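Local coordinates for Ice-binding protein (Flavobacteriaceae bacterium, PDB 5UYT) that probably binds the surface of ice crystals and limits their growth, as an antifreeze protein of an Antarctic bacterium, at residues Gly25-Thr30 with Ile192-Val197; Asp155-Thr160 with Val174-Val179; Thr160-Asn165 with Val179-Arg184. All blocks are in the same frame, centred on the assembly; numbering follows the deposited sequence.

Contact 1: Gly25-Thr30 with Ile192-Val197; sequences GLSHIT and ITVTGV
Ser-27 and Val-197 meet where two turns of the chain pass side by side, and the hydroxyl of the serine does much of the joining. The backbone N-H of Val-197 points at Ser-27 OG, 3.0 Å from Val-197 N, with an angle of 156° at the hydrogen. The hydroxyl in turn donates to Asn-23 OD1 just upstream, so it is acceptor and donor at once and joins the 192-197 corner to the end of strand 21-24. Asn-23 uses its ND2 as well, on the carbonyl of Gly-25, a second bond to the loop that follows strand 21-24. Ser-27 OG gets there because it stands anti to its own carbonyl carbon, beside the backbone N (chi1 -74°). One residue on, the roles reverse and the 25-30 segment supplies the donor: His-28 N gives its hydrogen to Val-197 O at 2.8 Å. Ser-27 CA adds a CA-H...O contact to this same carbonyl oxygen, at 3.1 Å from Val-197 O.

This is a corner of a right-handed beta-helix, in which the N-terminal coil that holds 25-30 lies beside a coil formed some 160 residues later; strands 21-24 and 192-195 run parallel just before the corner, and 28-30 pairs with 198-200 after it. Gly-196 sits at the bend with positive phi, and its CA approaches Leu-26 O at 3.4 Å as a further CA-H...O contact. On the buried side, Ile-29 CD1 lies 4.1 Å from Val-197 CG2, the two side chains crossing at a slant, while Val-199 and Ala-13 also pack on Ile-29.

Contact 2: Asp155-Thr160 with Val174-Val179; sequences DLATNT and VLQSGV
Gln-176 reaches back from its own coil to the preceding one, where Asp-155 receives the end of its side chain. Gln-176 CB comes to 3.3 Å from Leu-156 O, and CG keeps beside the same oxygen. With CG anti to the carbonyl carbon (chi1 -69°) and an extended chain beyond it, CD is carried to the flank of Ala-157 CA. There the amide divides its work. Gln-176 NE2 donates to Asp-155 OD1 at 2.8 Å, using the syn lone pair of the carboxylate, and this oxygen lies in the amide plane although the two flat groups stand 86° apart. Gln-176 OE1 accepts from a water, 2.7 Å away, which in turn takes the N-H of Thr-158.

The two segments are equivalent rungs of the right-handed beta-helix: strands 154-156 and 173-175 pair in parallel, and each then runs into a type II turn, Ala-157 to Thr-160 on one coil and Gln-176 to Val-179 on the other. With an alanine in place of Gln-176, Asp-155 OD1 would probably lose this donor and the bridging water its acceptor, leaving the water more freedom to shift.

Inside the coils, Leu-156 CD1 packs 3.8 Å from Leu-175 CD2, the two leucines pointing the same way. At the turns, Asn-159 N donates to Ser-177 O at 2.8 Å, and Thr-160 OG1 and N both reach Ala-157 O.

Contact 3: Thr160-Asn165 with Val179-Arg184; sequences TVMKGN and VSLEGR
Successive coils of a parallel beta-helix stack here, with Met-162 beside Leu-181 and Lys-163 beside Glu-182; the contact runs from the ends of the two turns, along a short parallel strand pair and round a corner. Backbone bonds alternate between the coils: Ser-180 N to Thr-160 O, Met-162 N to Ser-180 O, Glu-182 N to Met-162 O, Gly-164 N to Glu-182 O and Arg-184 N to Gly-164 O.

Inward, Met-162 CG touches Leu-181 CD1 at 3.7 Å, the two side chains lying side by side; CG is anti to the backbone N (chi1 -171°), and a bend at chi2 then leads the end of the methionine away from Leu-181. Trp-148 and Leu-156 pack on Met-162 within the interior of the solenoid. On the outer face, Lys-163, bent at chi2, crosses Glu-182 at an angle, and its NZ forms a salt bridge with Glu-182 OE1 at 2.9 Å, on the anti lone pair of that oxygen.

At the corner, Gly-164 and Gly-183 lie against each other, Gly-183 CA being 3.1 Å from Gly-164 O; the backbone angles and the nearness of that oxygen leave little room for a CB at Gly-183. Past it, Arg-184 NH1 donates in plane to a lone pair of Asn-165 OD1 at 2.9 Å, the amide and guanidinium being nearly coplanar. A water accepts from Asn-165 ND2 and, weakly, from Arg-184 NH1, while Arg-184 NH2 reaches Ala-10 O.

Overall arrangement
From the N terminus, the chain first lays down 25-30, which gains this partner only when 192-197 arrives, so contact 1 closes a loop of about 160 residues and joins the first coil to a late one. Contacts 2 and 3 are both nested within that loop. In each, 13 residues separate the segments and partners are 19 apart, one circuit of the helix, and they cross: 155-160 runs into 160-165 and 174-179 into 179-184, with Thr-160 and Val-179 shared. Strand 192-195 then adds to strand 173-175, with Thr-193 O probably accepting from Leu-175 N. Coils in the order 155-165, 174-184, 192-197 and 25-30 thus stand side by side within the N-terminal beta-helix.

Contact 1: Gly25-Thr30 with Ile192-Val197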
# COMPACT_ATOMS: atom_id res chain seq x y z
N GLY A 25 -15.92 -9.42 -2.60
CA GLY A 25 -15.51 -9.28 -1.20
C GLY A 25 -14.32 -8.37 -0.97
O GLY A 25 -13.93 -7.58 -1.84
N LEU A 26 -13.72 -8.50 0.21
CA LEU A 26 -12.62 -7.62 0.60
C LEU A 26 -11.30 -8.25 0.16
O LEU A 26 -10.90 -9.28 0.69
CB LEU A 26 -12.63 -7.36 2.13
CG LEU A 26 -11.57 -6.38 2.67
CD1 LEU A 26 -11.79 -4.97 2.09
CD2 LEU A 26 -11.54 -6.36 4.21
N SER A 27 -10.65 -7.64 -0.81
CA SER A 27 -9.38 -8.14 -1.35
C SER A 27 -8.33 -7.06 -1.15
O SER A 27 -8.65 -5.85 -1.14
CB SER A 27 -9.50 -8.43 -2.84
OG SER A 27 -10.27 -9.62 -3.06
N HIS A 28 -7.08 -7.49 -1.01
CA HIS A 28 -5.95 -6.61 -0.73
C HIS A 28 -4.95 -6.80 -1.87
O HIS A 28 -4.37 -7.89 -2.04
CB HIS A 28 -5.34 -6.96 0.63
CG HIS A 28 -6.31 -6.87 1.77
ND1 HIS A 28 -6.81 -5.67 2.22
CD2 HIS A 28 -6.89 -7.83 2.53
CE1 HIS A 28 -7.64 -5.89 3.22
NE2 HIS A 28 -7.72 -7.20 3.42
N ILE A 29 -4.78 -5.77 -2.68
CA ILE A 29 -4.01 -5.92 -3.92
C ILE A 29 -2.94 -4.86 -3.98
O ILE A 29 -3.26 -3.69 -3.80
CB ILE A 29 -4.87 -5.73 -5.20
CG1 ILE A 29 -6.14 -6.63 -5.20
CG2 ILE A 29 -4.01 -5.91 -6.46
CD1 ILE A 29 -5.90 -8.09 -5.47
N THR A 30 -1.70 -5.27 -4.27
CA THR A 30 -0.59 -4.35 -4.52
C THR A 30 -0.03 -4.64 -5.90
O THR A 30 0.54 -5.69 -6.12
CB THR A 30 0.53 -4.48 -3.48
OG1 THR A 30 -0.03 -4.28 -2.18
CG2 THR A 30 1.63 -3.41 -3.74
N ILE A 192 -10.01 -13.43 -15.31
CA ILE A 192 -9.42 -13.58 -13.98
C ILE A 192 -10.53 -13.32 -12.96
O ILE A 192 -11.16 -12.27 -12.99
CB ILE A 192 -8.23 -12.61 -13.76
CG1 ILE A 192 -7.10 -12.94 -14.76
CG2 ILE A 192 -7.75 -12.67 -12.30
CD1 ILE A 192 -5.98 -11.92 -14.83
N THR A 193 -10.74 -14.27 -12.05
CA THR A 193 -11.80 -14.15 -11.05
C THR A 193 -11.17 -14.32 -9.69
O THR A 193 -10.54 -15.36 -9.41
CB THR A 193 -12.85 -15.26 -11.27
OG1 THR A 193 -13.36 -15.18 -12.60
CG2 THR A 193 -14.03 -15.13 -10.28
N VAL A 194 -11.28 -13.30 -8.83
CA VAL A 194 -10.71 -13.41 -7.49
C VAL A 194 -11.79 -13.12 -6.44
O VAL A 194 -12.69 -12.33 -6.67
CB VAL A 194 -9.48 -12.48 -7.30
CG1 VAL A 194 -8.42 -12.79 -8.34
CG2 VAL A 194 -9.87 -10.98 -7.32
N THR A 195 -11.72 -13.78 -5.30
CA THR A 195 -12.73 -13.57 -4.26
C THR A 195 -12.01 -13.52 -2.91
O THR A 195 -11.46 -14.53 -2.45
CB THR A 195 -13.85 -14.66 -4.31
OG1 THR A 195 -13.27 -15.94 -4.12
CG2 THR A 195 -14.53 -14.70 -5.67
N GLY A 196 -11.99 -12.35 -2.28
CA GLY A 196 -11.41 -12.20 -0.95
C GLY A 196 -9.95 -12.60 -0.90
O GLY A 196 -9.53 -13.34 -0.01
N VAL A 197 -9.15 -12.09 -1.85
CA VAL A 197 -7.76 -12.52 -1.94
C VAL A 197 -6.77 -11.46 -1.45
O VAL A 197 -7.12 -10.30 -1.29
CB VAL A 197 -7.38 -12.94 -3.37
CG1 VAL A 197 -8.34 -14.01 -3.86
CG2 VAL A 197 -7.38 -11.74 -4.31

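Contact 2: Asp155-Thr160 with Val174-Val179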
# COMPACT_ATOMS: atom_id res chain seq x y z
N ASP A 155 -6.64 -22.87 -11.01
CA ASP A 155 -7.68 -22.74 -9.96
C ASP A 155 -7.08 -23.03 -8.60
O ASP A 155 -6.73 -24.18 -8.29
CB ASP A 155 -8.87 -23.68 -10.24
CG ASP A 155 -10.11 -23.29 -9.44
OD1 ASP A 155 -10.01 -23.22 -8.20
OD2 ASP A 155 -11.18 -23.09 -10.05
N LEU A 156 -6.92 -21.98 -7.80
CA LEU A 156 -6.35 -22.14 -6.47
C LEU A 156 -7.43 -22.14 -5.41
O LEU A 156 -8.21 -21.18 -5.31
CB LEU A 156 -5.27 -21.07 -6.20
CG LEU A 156 -4.18 -21.03 -7.29
CD1 LEU A 156 -3.08 -20.08 -6.84
CD2 LEU A 156 -3.58 -22.42 -7.56
N ALA A 157 -7.46 -23.23 -4.62
CA ALA A 157 -8.49 -23.48 -3.63
C ALA A 157 -8.38 -22.54 -2.45
O ALA A 157 -7.35 -21.88 -2.26
CB ALA A 157 -8.42 -24.92 -3.14
N THR A 158 -9.44 -22.51 -1.64
CA THR A 158 -9.52 -21.61 -0.50
C THR A 158 -8.25 -21.63 0.36
O THR A 158 -7.69 -22.70 0.67
CB THR A 158 -10.72 -21.94 0.39
OG1 THR A 158 -10.58 -23.29 0.83
CG2 THR A 158 -12.01 -21.85 -0.41
N ASN A 159 -7.82 -20.43 0.75
CA ASN A 159 -6.64 -20.24 1.62
C ASN A 159 -5.31 -20.79 1.06
O ASN A 159 -4.39 -21.06 1.84
CB ASN A 159 -6.92 -20.77 3.04
CG ASN A 159 -8.10 -20.08 3.69
OD1 ASN A 159 -8.25 -18.87 3.59
ND2 ASN A 159 -8.97 -20.86 4.29
N THR A 160 -5.19 -20.92 -0.26
CA THR A 160 -3.90 -21.34 -0.84
C THR A 160 -2.87 -20.22 -0.70
O THR A 160 -3.13 -19.07 -1.10
CB THR A 160 -4.05 -21.75 -2.33
OG1 THR A 160 -4.83 -22.94 -2.38
CG2 THR A 160 -2.67 -22.01 -2.98
N VAL A 174 -8.59 -18.55 -11.51
CA VAL A 174 -9.62 -18.41 -10.50
C VAL A 174 -8.91 -18.55 -9.14
O VAL A 174 -8.29 -19.60 -8.86
CB VAL A 174 -10.73 -19.49 -10.64
CG1 VAL A 174 -11.77 -19.31 -9.53
CG2 VAL A 174 -11.39 -19.46 -12.02
N LEU A 175 -9.02 -17.51 -8.31
CA LEU A 175 -8.39 -17.49 -7.00
C LEU A 175 -9.50 -17.43 -5.98
O LEU A 175 -10.21 -16.43 -5.87
CB LEU A 175 -7.45 -16.28 -6.86
CG LEU A 175 -6.33 -16.15 -7.91
CD1 LEU A 175 -5.43 -14.98 -7.51
CD2 LEU A 175 -5.53 -17.43 -8.08
N GLN A 176 -9.66 -18.51 -5.23
CA GLN A 176 -10.79 -18.65 -4.33
C GLN A 176 -10.54 -17.93 -2.99
O GLN A 176 -9.46 -17.40 -2.77
CB GLN A 176 -11.07 -20.14 -4.12
CG GLN A 176 -11.63 -20.87 -5.34
CD GLN A 176 -12.00 -22.31 -5.04
OE1 GLN A 176 -12.71 -22.58 -4.06
NE2 GLN A 176 -11.52 -23.25 -5.86
N SER A 177 -11.56 -17.93 -2.12
CA SER A 177 -11.55 -17.21 -0.86
C SER A 177 -10.24 -17.40 -0.09
O SER A 177 -9.84 -18.53 0.19
CB SER A 177 -12.74 -17.69 -0.01
OG SER A 177 -12.69 -17.08 1.28
N GLY A 178 -9.57 -16.30 0.24
CA GLY A 178 -8.43 -16.32 1.16
C GLY A 178 -7.09 -16.70 0.54
O GLY A 178 -6.09 -16.83 1.26
N VAL A 179 -7.07 -16.90 -0.78
CA VAL A 179 -5.80 -17.11 -1.48
C VAL A 179 -4.86 -15.95 -1.18
O VAL A 179 -5.28 -14.77 -1.16
CB VAL A 179 -5.98 -17.29 -2.99
CG1 VAL A 179 -4.67 -17.08 -3.76
CG2 VAL A 179 -6.54 -18.67 -3.30
O HOH W 1 -11.59 -24.28 -2.30

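Contact 3: Thr160-Asn165 with Val179-Arg184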
# COMPACT_ATOMS: atom_id res chain seq x y z
N THR A 160 -5.19 -20.92 -0.26
CA THR A 160 -3.90 -21.34 -0.84
C THR A 160 -2.87 -20.22 -0.70
O THR A 160 -3.13 -19.07 -1.10
CB THR A 160 -4.05 -21.75 -2.33
OG1 THR A 160 -4.83 -22.94 -2.38
CG2 THR A 160 -2.67 -22.01 -2.98
N VAL A 161 -1.71 -20.55 -0.13
CA VAL A 161 -0.58 -19.62 -0.11
C VAL A 161 0.29 -19.92 -1.32
O VAL A 161 0.83 -21.05 -1.45
CB VAL A 161 0.22 -19.75 1.18
CG1 VAL A 161 1.50 -18.90 1.09
CG2 VAL A 161 -0.65 -19.35 2.37
N MET A 162 0.39 -18.96 -2.24
CA MET A 162 1.06 -19.17 -3.52
C MET A 162 2.21 -18.17 -3.74
O MET A 162 2.15 -17.05 -3.26
CB MET A 162 0.05 -19.09 -4.68
CG MET A 162 0.57 -19.51 -6.06
SD MET A 162 1.11 -21.23 -6.10
CE MET A 162 1.13 -21.39 -7.89
N LYS A 163 3.25 -18.62 -4.45
CA LYS A 163 4.40 -17.79 -4.75
C LYS A 163 4.68 -17.82 -6.24
O LYS A 163 4.60 -18.88 -6.89
CB LYS A 163 5.66 -18.29 -4.03
CG LYS A 163 5.50 -18.47 -2.53
CD LYS A 163 5.39 -17.12 -1.85
CE LYS A 163 5.22 -17.29 -0.35
NZ LYS A 163 4.91 -15.97 0.25
N GLY A 164 5.01 -16.65 -6.76
CA GLY A 164 5.52 -16.53 -8.11
C GLY A 164 4.61 -15.95 -9.14
O GLY A 164 3.43 -15.65 -8.90
N ASN A 165 5.16 -15.82 -10.34
CA ASN A 165 4.40 -15.36 -11.49
C ASN A 165 3.60 -16.50 -12.11
O ASN A 165 4.18 -17.41 -12.66
CB ASN A 165 5.40 -14.83 -12.49
CG ASN A 165 6.10 -13.61 -11.97
OD1 ASN A 165 5.44 -12.65 -11.55
ND2 ASN A 165 7.43 -13.63 -11.97
N VAL A 179 -7.07 -16.90 -0.78
CA VAL A 179 -5.80 -17.11 -1.48
C VAL A 179 -4.86 -15.95 -1.18
O VAL A 179 -5.28 -14.77 -1.16
CB VAL A 179 -5.98 -17.29 -2.99
CG1 VAL A 179 -4.67 -17.08 -3.76
CG2 VAL A 179 -6.54 -18.67 -3.30
N SER A 180 -3.59 -16.28 -0.94
CA SER A 180 -2.59 -15.28 -0.64
C SER A 180 -1.43 -15.51 -1.61
O SER A 180 -0.72 -16.50 -1.48
CB SER A 180 -2.11 -15.42 0.80
OG SER A 180 -1.27 -14.34 1.09
N LEU A 181 -1.25 -14.58 -2.55
CA LEU A 181 -0.25 -14.72 -3.60
C LEU A 181 0.80 -13.62 -3.51
O LEU A 181 0.49 -12.43 -3.66
CB LEU A 181 -0.95 -14.69 -4.97
CG LEU A 181 -0.09 -14.65 -6.26
CD1 LEU A 181 0.92 -15.79 -6.26
CD2 LEU A 181 -0.95 -14.67 -7.53
N GLU A 182 2.05 -14.01 -3.24
CA GLU A 182 3.19 -13.09 -3.39
C GLU A 182 3.67 -13.45 -4.80
O GLU A 182 4.33 -14.46 -4.99
CB GLU A 182 4.27 -13.39 -2.34
CG GLU A 182 5.48 -12.46 -2.44
CD GLU A 182 6.69 -12.92 -1.60
OE1 GLU A 182 6.63 -13.94 -0.88
OE2 GLU A 182 7.72 -12.24 -1.66
N GLY A 183 3.32 -12.62 -5.77
CA GLY A 183 3.45 -13.03 -7.17
C GLY A 183 2.45 -12.27 -8.02
O GLY A 183 1.97 -11.19 -7.65
N ARG A 184 2.11 -12.85 -9.16
CA ARG A 184 1.22 -12.21 -10.12
C ARG A 184 0.33 -13.28 -10.73
O ARG A 184 0.75 -14.44 -10.87
CB ARG A 184 2.03 -11.54 -11.24
CG ARG A 184 2.88 -10.35 -10.78
CD ARG A 184 3.79 -9.87 -11.91
NE ARG A 184 4.62 -8.72 -11.49
CZ ARG A 184 5.88 -8.83 -11.03
NH1 ARG A 184 6.47 -10.01 -10.94
NH2 ARG A 184 6.55 -7.73 -10.65
O HOH W 2 9.21 -11.43 -11.26